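PDB 4ZR1: ceramide very long chain fatty acid hydroxylase SCS7 from Saccharomyces cerevisiae, which hydroxylates the very long chain fatty acids of sphingolipids, probably at C-2 of the acyl chains of dihydroceramides and phytoceramides, drawing electrons from cytochrome b5. Local coordinates for residues His174-Tyr179 / Lys184-Met189; Pro90-Gly93 / Leu99-Thr102; Ser238-Pro241 / Leu247-Tyr250; Lys30-Glu35 / Tyr250-His255. One frame throughout, in Å; residues are numbered along the deposited sequence.

Contacts 1 and 4 each carry a histidine box, and together their six histidines supply ligands to both zinc ions, which lie 6.2 Å apart. Their centres are about 16 Å apart, yet H178 NE2 and H254 NE2 meet at 3.0 Å round the zinc of chain D. Contact 2 adjoins contact 1 on the side of the octyl glucoside of chain E: R186 NE reaches T100 O at 2.6 Å, a probable hydrogen bond, and both contacts touch that detergent. Contact 3 shares Y250 and helix 242-256 with contact 4, their centres about 10 Å apart. Contacts 2 and 3 are remote, with centres about 27 Å apart.

Contact 1. Residues His174-Tyr179 / Lys184-Met189; sequences HGCHHY and KYRLVM. With ZN (zinc ion), chain D; ZN (zinc ion), chain C; BOG (octyl beta-D-glucopyranoside), chain E.
H177 and L187 both hold CG anti to the backbone N, at chi1 175° and -171°, and these torsions lay the imidazole and the isobutyl group side by side, pointing the same way. L187 CG approaches the imidazole obliquely and meets H177 CE1 at 3.5 Å, so one flank of the ring is packed by an apolar group while its NE2 binds the zinc of chain C at 2.3 Å. The same helical turn serves the other metal: H174 NE2 lies 2.2 Å and H178 NE2 2.3 Å from the zinc of chain D. H174, H177 and H178 thus form an HXXHH histidine box. H232, H236, H251 and H255 complete the ligands of H177's zinc; H150, H155 and H254 complete those of the other.

An octyl glucoside of chain E is inserted beside the box. Its sugar hydroxyls donate to two successive carbonyls of the loop, O2 to R186 O at 2.9 Å and O3 to L187 O at 2.8 Å. M189 lies against the hydroxymethyl group, its CG 3.3 Å from C6 of the sugar. C176 SG makes only a loose approach to R186 CG, 4.4 Å away, while the guanidinium leads off to a salt bridge with D183 and to the backbone carbonyl of T100.

The loop 184-189 therefore runs between the box on helix 164-179 and two membrane helices: L187 also touches H232 and H236 of helix 211-236, and M189 packs on Y225 of that helix and on F194 and L197 of helix 191-208.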
# COMPACT_ATOMS: atom_id res chain seq x y z
N HIS A 174 4.83 -1.34 -2.96
CA HIS A 174 3.44 -0.99 -3.24
C HIS A 174 2.93 -1.50 -4.60
O HIS A 174 1.74 -1.78 -4.76
CB HIS A 174 3.27 0.52 -3.17
CG HIS A 174 1.85 0.96 -3.04
ND1 HIS A 174 1.06 0.59 -1.98
CD2 HIS A 174 1.08 1.73 -3.85
CE1 HIS A 174 -0.14 1.13 -2.13
NE2 HIS A 174 -0.15 1.82 -3.25
N GLY A 175 3.82 -1.61 -5.59
CA GLY A 175 3.43 -2.05 -6.92
C GLY A 175 2.69 -3.37 -6.91
O GLY A 175 1.65 -3.51 -7.57
N CYS A 176 3.20 -4.34 -6.16
CA CYS A 176 2.59 -5.67 -6.07
C CYS A 176 1.14 -5.58 -5.60
O CYS A 176 0.26 -6.30 -6.06
CB CYS A 176 3.40 -6.56 -5.12
SG CYS A 176 2.84 -8.27 -5.08
N HIS A 177 0.90 -4.68 -4.66
CA HIS A 177 -0.42 -4.55 -4.11
C HIS A 177 -1.40 -4.01 -5.17
O HIS A 177 -2.56 -4.42 -5.23
CB HIS A 177 -0.39 -3.66 -2.87
CG HIS A 177 -1.74 -3.37 -2.31
ND1 HIS A 177 -2.60 -4.36 -1.89
CD2 HIS A 177 -2.41 -2.20 -2.16
CE1 HIS A 177 -3.73 -3.82 -1.47
NE2 HIS A 177 -3.64 -2.51 -1.63
N HIS A 178 -0.93 -3.11 -6.02
CA HIS A 178 -1.75 -2.63 -7.14
C HIS A 178 -1.88 -3.70 -8.21
O HIS A 178 -2.92 -3.83 -8.85
CB HIS A 178 -1.15 -1.36 -7.74
CG HIS A 178 -1.63 -0.10 -7.08
ND1 HIS A 178 -2.56 0.73 -7.67
CD2 HIS A 178 -1.32 0.45 -5.88
CE1 HIS A 178 -2.79 1.75 -6.86
NE2 HIS A 178 -2.07 1.60 -5.77
N TYR A 179 -0.82 -4.46 -8.40
CA TYR A 179 -0.84 -5.56 -9.33
C TYR A 179 -1.82 -6.62 -8.84
O TYR A 179 -2.60 -7.16 -9.63
CB TYR A 179 0.57 -6.12 -9.52
CG TYR A 179 0.73 -7.11 -10.65
CD1 TYR A 179 0.45 -6.74 -11.96
CD2 TYR A 179 1.20 -8.39 -10.41
CE1 TYR A 179 0.61 -7.65 -13.01
CE2 TYR A 179 1.35 -9.31 -11.44
CZ TYR A 179 1.06 -8.93 -12.74
OH TYR A 179 1.22 -9.85 -13.76
N LYS A 184 -4.75 -11.57 -0.22
CA LYS A 184 -4.91 -11.29 1.20
C LYS A 184 -3.61 -11.40 2.01
O LYS A 184 -3.54 -10.95 3.15
CB LYS A 184 -5.99 -12.20 1.80
CG LYS A 184 -5.66 -13.69 1.76
CD LYS A 184 -6.84 -14.53 2.26
CE LYS A 184 -6.55 -16.03 2.13
NZ LYS A 184 -7.68 -16.88 2.59
N TYR A 185 -2.56 -11.95 1.42
CA TYR A 185 -1.30 -12.04 2.15
C TYR A 185 -0.23 -11.10 1.63
O TYR A 185 0.90 -11.14 2.10
CB TYR A 185 -0.77 -13.47 2.13
CG TYR A 185 -1.62 -14.44 2.92
CD1 TYR A 185 -1.50 -14.56 4.29
CD2 TYR A 185 -2.52 -15.27 2.27
CE1 TYR A 185 -2.26 -15.47 5.00
CE2 TYR A 185 -3.29 -16.17 2.97
CZ TYR A 185 -3.16 -16.27 4.33
OH TYR A 185 -3.94 -17.18 5.01
N ARG A 186 -0.58 -10.23 0.69
CA ARG A 186 0.36 -9.24 0.19
C ARG A 186 -0.20 -7.83 0.26
O ARG A 186 0.04 -7.01 -0.62
CB ARG A 186 0.77 -9.55 -1.25
CG ARG A 186 1.97 -10.46 -1.38
CD ARG A 186 1.62 -11.88 -1.00
NE ARG A 186 2.74 -12.78 -1.25
CZ ARG A 186 2.88 -13.52 -2.35
NH1 ARG A 186 1.95 -13.49 -3.30
NH2 ARG A 186 3.95 -14.29 -2.49
N LEU A 187 -0.97 -7.56 1.31
CA LEU A 187 -1.55 -6.24 1.49
C LEU A 187 -0.82 -5.50 2.61
O LEU A 187 -0.18 -4.48 2.37
CB LEU A 187 -3.05 -6.35 1.77
CG LEU A 187 -3.90 -5.07 1.79
CD1 LEU A 187 -5.38 -5.39 1.56
CD2 LEU A 187 -3.73 -4.35 3.11
N VAL A 188 -0.91 -6.01 3.83
CA VAL A 188 -0.24 -5.32 4.93
C VAL A 188 1.26 -5.48 4.79
O VAL A 188 1.74 -6.31 4.03
CB VAL A 188 -0.69 -5.82 6.31
CG1 VAL A 188 -2.23 -5.80 6.41
CG2 VAL A 188 -0.12 -7.20 6.59
N MET A 189 1.98 -4.64 5.51
CA MET A 189 3.42 -4.58 5.38
C MET A 189 4.05 -5.69 6.19
O MET A 189 3.67 -5.93 7.32
CB MET A 189 3.96 -3.24 5.87
CG MET A 189 3.33 -2.05 5.20
SD MET A 189 4.16 -0.55 5.74
CE MET A 189 5.84 -1.13 5.67
ZN ZN D . -1.56 3.19 -4.17
ZN ZN C . -5.24 -0.93 -1.35
C1 BOG E . 4.20 -5.09 0.41
O1 BOG E . 4.49 -6.46 0.55
C2 BOG E . 2.71 -4.93 0.19
O2 BOG E . 2.41 -5.47 -1.07
C3 BOG E . 2.34 -3.46 0.16
O3 BOG E . 0.94 -3.26 0.17
C4 BOG E . 2.97 -2.70 1.28
O4 BOG E . 2.77 -1.33 1.02
C5 BOG E . 4.45 -2.99 1.31
O5 BOG E . 4.62 -4.38 1.55
C6 BOG E . 5.05 -2.12 2.40
O6 BOG E . 6.20 -2.71 2.99
C1' BOG E . 5.60 -6.91 -0.20
C2' BOG E . 5.82 -8.40 -0.01
C3' BOG E . 7.28 -8.70 -0.26
C4' BOG E . 7.93 -9.36 0.94
C5' BOG E . 9.38 -8.91 1.07
C6' BOG E . 10.14 -9.86 1.96
C7' BOG E . 11.52 -9.32 2.24
C8' BOG E . 12.41 -9.58 1.05

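Contact 2. Residues Pro90-Gly93 / Leu99-Thr102; sequences PLFG and LTKT. With BOG (octyl beta-D-glucopyranoside), chain E.
The F92 ring meets T100 at its edge: the methyl CG2 comes up near the ring plane, 3.6 Å from F92 CD2, and it is almost as close to the neighbouring CE2. The side chains cross at a slant, and the methyl, lying near the ring plane, touches the rim and not a face. L91 adds a second apolar touch, sliding past T100 in the opposite direction, with CD1 3.8 Å from T100 CB.

At chi1 75° T100 places OG1 between the backbone N and the carbonyl carbon and leaves CG2 anti to the carbonyl carbon, facing the phenyl edge. OG1 bonds back to E97 O, three residues earlier. The apolar branch thus serves the contact and the polar one its own turn.

The octyl tail of the glucoside of chain E runs along the same threonine. Its C4' is 3.7 Å from T100 CA, and C6' passes 3.6 Å from L99 O. L91 and F92 also touch L60 and L61 of helix 60-65.

The carboxylate of E97, through OE2 to L91 N and OE1 to F92 N and G93 N, ties 90-93 to the chain two residues before L99. Side-chain-to-backbone hydrogen bonds thus close this loop, probably on the cytoplasmic side, in the connection leading into the first transmembrane helix.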
# COMPACT_ATOMS: atom_id res chain seq x y z
N PRO A 90 3.43 -16.60 -6.69
CA PRO A 90 4.80 -16.76 -6.19
C PRO A 90 5.68 -15.55 -6.50
O PRO A 90 5.66 -15.06 -7.63
CB PRO A 90 5.29 -18.00 -6.93
CG PRO A 90 4.52 -17.97 -8.23
CD PRO A 90 3.17 -17.42 -7.89
N LEU A 91 6.43 -15.07 -5.52
CA LEU A 91 7.38 -13.99 -5.77
C LEU A 91 8.78 -14.56 -5.98
O LEU A 91 9.52 -14.10 -6.86
CB LEU A 91 7.39 -12.96 -4.62
CG LEU A 91 6.08 -12.19 -4.39
CD1 LEU A 91 6.29 -10.97 -3.51
CD2 LEU A 91 5.45 -11.79 -5.69
N PHE A 92 9.14 -15.56 -5.17
CA PHE A 92 10.43 -16.25 -5.29
C PHE A 92 10.25 -17.67 -5.81
O PHE A 92 11.04 -18.14 -6.62
CB PHE A 92 11.15 -16.31 -3.94
CG PHE A 92 11.67 -15.00 -3.46
CD1 PHE A 92 12.87 -14.49 -3.94
CD2 PHE A 92 11.00 -14.29 -2.47
CE1 PHE A 92 13.37 -13.29 -3.48
CE2 PHE A 92 11.49 -13.08 -2.01
CZ PHE A 92 12.67 -12.58 -2.50
N GLY A 93 9.23 -18.36 -5.29
CA GLY A 93 8.96 -19.73 -5.68
C GLY A 93 9.82 -20.75 -4.95
O GLY A 93 9.60 -21.96 -5.06
N LEU A 99 8.44 -15.43 3.68
CA LEU A 99 8.62 -14.01 3.99
C LEU A 99 7.72 -13.06 3.21
O LEU A 99 7.57 -11.89 3.57
CB LEU A 99 10.07 -13.62 3.74
CG LEU A 99 11.05 -14.22 4.73
CD1 LEU A 99 12.47 -13.93 4.30
CD2 LEU A 99 10.73 -13.62 6.09
N THR A 100 7.12 -13.54 2.13
CA THR A 100 6.37 -12.65 1.25
C THR A 100 4.89 -12.73 1.58
O THR A 100 4.08 -12.09 0.92
CB THR A 100 6.59 -13.01 -0.26
OG1 THR A 100 5.87 -14.20 -0.60
CG2 THR A 100 8.09 -13.22 -0.57
N LYS A 101 4.55 -13.52 2.59
CA LYS A 101 3.15 -13.72 2.95
C LYS A 101 2.90 -13.25 4.37
O LYS A 101 3.48 -13.78 5.31
CB LYS A 101 2.76 -15.19 2.80
CG LYS A 101 2.69 -15.69 1.36
CD LYS A 101 1.96 -17.02 1.34
CE LYS A 101 1.79 -17.55 -0.06
NZ LYS A 101 3.09 -17.95 -0.67
N THR A 102 2.06 -12.24 4.54
CA THR A 102 1.81 -11.70 5.87
C THR A 102 0.32 -11.47 6.04
O THR A 102 -0.30 -10.71 5.29
CB THR A 102 2.56 -10.38 6.11
OG1 THR A 102 1.93 -9.35 5.37
CG2 THR A 102 4.02 -10.49 5.66
C1 BOG E . 4.20 -5.09 0.41
O1 BOG E . 4.49 -6.46 0.55
C2 BOG E . 2.71 -4.93 0.19
O2 BOG E . 2.41 -5.47 -1.07
C3 BOG E . 2.34 -3.46 0.16
O3 BOG E . 0.94 -3.26 0.17
C4 BOG E . 2.97 -2.70 1.28
O4 BOG E . 2.77 -1.33 1.02
C5 BOG E . 4.45 -2.99 1.31
O5 BOG E . 4.62 -4.38 1.55
C6 BOG E . 5.05 -2.12 2.40
O6 BOG E . 6.20 -2.71 2.99
C1' BOG E . 5.60 -6.91 -0.20
C2' BOG E . 5.82 -8.40 -0.01
C3' BOG E . 7.28 -8.70 -0.26
C4' BOG E . 7.93 -9.36 0.94
C5' BOG E . 9.38 -8.91 1.07
C6' BOG E . 10.14 -9.86 1.96
C7' BOG E . 11.52 -9.32 2.24
C8' BOG E . 12.41 -9.58 1.05

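Contact 3. Residues Ser238-Pro241 / Leu247-Tyr250; sequences SKLP and LKKY. With BOG (octyl beta-D-glucopyranoside), chain G.
K248 stretches across to the loop 238-241, touching it with CB and again from CD to NZ. CB lies 4.2 Å from L240 CD1, a loose apolar touch where the two side chains cross. From there CG stands anti to the backbone N, at chi1 178°, and the chain stays extended, carrying CD to 3.8 Å and CE to 3.6 Å from S238 O. NZ ends the run with a 2.7 Å hydrogen bond to that same S238 O. The ammonium comes from above the carbonyl plane, 55° out of it, with a C=O...N angle of 125°, so it does not lie on a lone pair. Replacing K248 with an alanine would probably leave S238 O without this donor and let the loop 238-241 shift more easily against the helix.

L240 faces two ways: CD1 meets the lysine, and CD2 lies 3.8 Å from C1' of the octyl glucoside of chain G. R245 holds the carbonyl of L240 by a further hydrogen bond.

The contact closes the tight connection between helix 211-236 and helix 242-256. L240 packs on F234 and L235 of the first helix, K248 also touches L235, and L247 of the second helix rests on C231.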
# COMPACT_ATOMS: atom_id res chain seq x y z
N SER A 238 -13.51 -6.93 3.16
CA SER A 238 -14.58 -6.90 4.14
C SER A 238 -15.76 -6.00 3.79
O SER A 238 -15.57 -4.89 3.29
CB SER A 238 -14.02 -6.46 5.49
OG SER A 238 -15.08 -6.17 6.39
N LYS A 239 -16.97 -6.48 4.06
CA LYS A 239 -18.14 -5.62 4.07
C LYS A 239 -18.14 -4.86 5.40
O LYS A 239 -18.34 -5.43 6.47
CB LYS A 239 -19.44 -6.41 3.86
CG LYS A 239 -19.75 -7.49 4.89
CD LYS A 239 -21.20 -7.92 4.82
CE LYS A 239 -21.95 -7.53 6.09
NZ LYS A 239 -23.43 -7.70 5.96
N LEU A 240 -17.85 -3.57 5.34
CA LEU A 240 -17.63 -2.81 6.56
C LEU A 240 -18.94 -2.24 7.09
O LEU A 240 -19.93 -2.16 6.37
CB LEU A 240 -16.62 -1.70 6.29
CG LEU A 240 -15.27 -2.19 5.81
CD1 LEU A 240 -14.50 -1.04 5.20
CD2 LEU A 240 -14.49 -2.81 6.97
N PRO A 241 -18.95 -1.85 8.38
CA PRO A 241 -20.08 -1.07 8.89
C PRO A 241 -20.27 0.18 8.04
O PRO A 241 -19.30 0.70 7.49
CB PRO A 241 -19.66 -0.72 10.33
CG PRO A 241 -18.21 -1.10 10.44
CD PRO A 241 -18.00 -2.20 9.45
N LEU A 247 -15.61 5.09 2.66
CA LEU A 247 -14.16 5.17 2.63
C LEU A 247 -13.65 4.00 1.78
O LEU A 247 -12.64 4.11 1.07
CB LEU A 247 -13.59 5.13 4.05
CG LEU A 247 -12.08 5.28 4.24
CD1 LEU A 247 -11.60 6.67 3.85
CD2 LEU A 247 -11.71 4.97 5.68
N LYS A 248 -14.38 2.89 1.84
CA LYS A 248 -14.09 1.73 1.01
C LYS A 248 -14.23 2.05 -0.47
O LYS A 248 -13.39 1.65 -1.28
CB LYS A 248 -15.02 0.56 1.38
CG LYS A 248 -14.79 -0.65 0.51
CD LYS A 248 -15.53 -1.89 1.02
CE LYS A 248 -15.14 -3.09 0.16
NZ LYS A 248 -15.69 -4.36 0.68
N LYS A 249 -15.28 2.77 -0.83
CA LYS A 249 -15.49 3.14 -2.22
C LYS A 249 -14.35 4.05 -2.67
O LYS A 249 -13.85 3.92 -3.79
CB LYS A 249 -16.84 3.84 -2.42
CG LYS A 249 -16.94 4.59 -3.75
CD LYS A 249 -18.36 5.03 -4.09
CE LYS A 249 -18.36 6.22 -5.05
NZ LYS A 249 -17.36 7.25 -4.63
N TYR A 250 -13.94 4.94 -1.78
CA TYR A 250 -12.90 5.92 -2.09
C TYR A 250 -11.56 5.27 -2.37
O TYR A 250 -10.90 5.56 -3.37
CB TYR A 250 -12.77 6.91 -0.92
CG TYR A 250 -11.82 8.04 -1.18
CD1 TYR A 250 -12.21 9.16 -1.90
CD2 TYR A 250 -10.52 8.01 -0.68
CE1 TYR A 250 -11.35 10.21 -2.12
CE2 TYR A 250 -9.64 9.05 -0.90
CZ TYR A 250 -10.06 10.15 -1.62
OH TYR A 250 -9.18 11.19 -1.84
C1 BOG G . -15.45 -6.76 10.29
O1 BOG G . -14.32 -5.95 10.04
C2 BOG G . -15.91 -7.36 8.98
O2 BOG G . -16.31 -6.31 8.13
C3 BOG G . -17.09 -8.28 9.20
O3 BOG G . -17.35 -8.99 8.01
C4 BOG G . -16.80 -9.24 10.33
O4 BOG G . -17.99 -9.91 10.68
C5 BOG G . -16.29 -8.46 11.52
O5 BOG G . -15.10 -7.80 11.17
C6 BOG G . -16.05 -9.39 12.69
O6 BOG G . -15.64 -10.66 12.22
C1' BOG G . -14.50 -4.58 10.28
C2' BOG G . -13.15 -3.97 10.60
C3' BOG G . -13.25 -2.46 10.70
C4' BOG G . -12.18 -1.95 11.64
C5' BOG G . -10.81 -2.08 11.01
C6' BOG G . -10.07 -0.77 11.17
C7' BOG G . -9.36 -0.73 12.50
C8' BOG G . -8.53 0.53 12.56

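Contact 4. Residues Lys30-Glu35 / Tyr250-His255; sequences KELPAE and YHLEHH. With ZN (zinc ion), chain C; ZN (zinc ion), chain D.
The HXXHH histidine box of H251, H254 and H255 on helix 242-256 presents its intervening residues, L252 and E253, to L32 of the loop 30-35, which precedes helix 44-51. None of the three histidines touches the loop; their NE2 atoms bind the metals. H251 NE2 binds the zinc of chain C at 2.2 Å and H255 NE2 the same ion at 2.0 Å, while H254 NE2 binds the zinc of chain D at 2.1 Å. L252 is second-shell, for it packs on H236, another ligand of the zinc of chain C.

L32 is the side chain that makes the apolar contact from the loop. With CG anti to the carbonyl carbon, at chi1 -50°, its two methyls rest on the helix: CD1 meets L252 CB at 3.7 Å, and CD2 meets E253 CG at 3.7 Å. It crosses both helical side chains at about a right angle. An alanine in place of L32 would probably open a gap over L252 CB and E253 CG and leave the loop with little grip on this helix.

The acidic ends are less easily reconciled. E253 is paired with K249, one turn earlier, in a salt bridge that probably tempers the negative charge brought near by E31. These two glutamates run side by side with carboxylate planes 76° apart, E31 OE2 ending 4.1 Å from E253 OE2.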
# COMPACT_ATOMS: atom_id res chain seq x y z
N LYS A 30 -15.09 3.92 -14.62
CA LYS A 30 -15.53 5.18 -14.03
C LYS A 30 -16.28 4.88 -12.74
O LYS A 30 -16.27 5.69 -11.82
CB LYS A 30 -16.43 5.98 -14.99
CG LYS A 30 -17.90 5.96 -14.63
CD LYS A 30 -18.76 6.46 -15.76
CE LYS A 30 -19.90 5.51 -16.03
NZ LYS A 30 -20.52 5.81 -17.34
N GLU A 31 -16.90 3.70 -12.68
CA GLU A 31 -17.61 3.28 -11.48
C GLU A 31 -17.26 1.83 -11.18
O GLU A 31 -17.17 1.00 -12.08
CB GLU A 31 -19.12 3.48 -11.64
CG GLU A 31 -19.75 4.10 -10.40
CD GLU A 31 -19.53 5.60 -10.32
OE1 GLU A 31 -19.63 6.28 -11.36
OE2 GLU A 31 -19.23 6.08 -9.21
N LEU A 32 -17.02 1.54 -9.90
CA LEU A 32 -16.66 0.20 -9.44
C LEU A 32 -17.69 -0.83 -9.87
O LEU A 32 -18.89 -0.55 -9.85
CB LEU A 32 -16.51 0.19 -7.92
CG LEU A 32 -15.63 1.30 -7.35
CD1 LEU A 32 -15.48 1.19 -5.83
CD2 LEU A 32 -14.27 1.28 -8.03
N PRO A 33 -17.23 -2.02 -10.27
CA PRO A 33 -18.11 -3.15 -10.59
C PRO A 33 -18.51 -3.91 -9.32
O PRO A 33 -18.29 -3.41 -8.22
CB PRO A 33 -17.24 -4.02 -11.49
CG PRO A 33 -15.86 -3.80 -10.97
CD PRO A 33 -15.81 -2.35 -10.53
N ALA A 34 -19.08 -5.09 -9.49
CA ALA A 34 -19.53 -5.90 -8.37
C ALA A 34 -18.34 -6.40 -7.56
O ALA A 34 -17.27 -6.66 -8.12
CB ALA A 34 -20.37 -7.07 -8.85
N GLU A 35 -18.54 -6.54 -6.26
CA GLU A 35 -17.53 -7.08 -5.36
C GLU A 35 -16.90 -8.39 -5.89
O GLU A 35 -15.69 -8.59 -5.77
CB GLU A 35 -18.17 -7.28 -3.97
CG GLU A 35 -17.80 -8.57 -3.28
CD GLU A 35 -18.60 -8.81 -2.02
OE1 GLU A 35 -19.22 -7.84 -1.52
OE2 GLU A 35 -18.63 -9.96 -1.55
N TYR A 250 -13.94 4.94 -1.78
CA TYR A 250 -12.90 5.92 -2.09
C TYR A 250 -11.56 5.27 -2.37
O TYR A 250 -10.90 5.56 -3.37
CB TYR A 250 -12.77 6.91 -0.92
CG TYR A 250 -11.82 8.04 -1.18
CD1 TYR A 250 -12.21 9.16 -1.90
CD2 TYR A 250 -10.52 8.01 -0.68
CE1 TYR A 250 -11.35 10.21 -2.12
CE2 TYR A 250 -9.64 9.05 -0.90
CZ TYR A 250 -10.06 10.15 -1.62
OH TYR A 250 -9.18 11.19 -1.84
N HIS A 251 -11.15 4.37 -1.48
CA HIS A 251 -9.86 3.73 -1.64
C HIS A 251 -9.85 2.77 -2.83
O HIS A 251 -8.86 2.70 -3.57
CB HIS A 251 -9.47 2.97 -0.38
CG HIS A 251 -8.21 2.20 -0.53
ND1 HIS A 251 -6.99 2.80 -0.71
CD2 HIS A 251 -7.98 0.87 -0.60
CE1 HIS A 251 -6.05 1.88 -0.85
NE2 HIS A 251 -6.63 0.70 -0.78
N LEU A 252 -10.93 2.03 -3.01
CA LEU A 252 -11.04 1.10 -4.12
C LEU A 252 -10.97 1.83 -5.46
O LEU A 252 -10.50 1.27 -6.45
CB LEU A 252 -12.34 0.31 -4.02
CG LEU A 252 -12.22 -1.14 -3.53
CD1 LEU A 252 -11.23 -1.28 -2.41
CD2 LEU A 252 -13.57 -1.64 -3.07
N GLU A 253 -11.43 3.08 -5.49
CA GLU A 253 -11.33 3.86 -6.73
C GLU A 253 -9.88 4.26 -6.99
O GLU A 253 -9.49 4.49 -8.14
CB GLU A 253 -12.23 5.09 -6.68
CG GLU A 253 -13.70 4.78 -6.88
CD GLU A 253 -14.54 6.03 -6.92
OE1 GLU A 253 -13.97 7.15 -6.89
OE2 GLU A 253 -15.78 5.90 -6.99
N HIS A 254 -9.09 4.35 -5.93
CA HIS A 254 -7.66 4.60 -6.09
C HIS A 254 -7.02 3.42 -6.83
O HIS A 254 -6.04 3.58 -7.56
CB HIS A 254 -6.99 4.79 -4.73
CG HIS A 254 -5.50 4.71 -4.78
ND1 HIS A 254 -4.71 5.79 -5.10
CD2 HIS A 254 -4.66 3.67 -4.58
CE1 HIS A 254 -3.44 5.42 -5.09
NE2 HIS A 254 -3.39 4.14 -4.77
N HIS A 255 -7.60 2.25 -6.65
CA HIS A 255 -7.15 1.04 -7.29
C HIS A 255 -7.72 0.88 -8.71
O HIS A 255 -6.98 0.67 -9.67
CB HIS A 255 -7.53 -0.17 -6.44
CG HIS A 255 -6.61 -0.40 -5.27
ND1 HIS A 255 -5.35 -0.93 -5.41
CD2 HIS A 255 -6.78 -0.17 -3.95
CE1 HIS A 255 -4.77 -1.01 -4.22
NE2 HIS A 255 -5.62 -0.56 -3.32
ZN ZN C . -5.24 -0.93 -1.35
ZN ZN D . -1.56 3.19 -4.17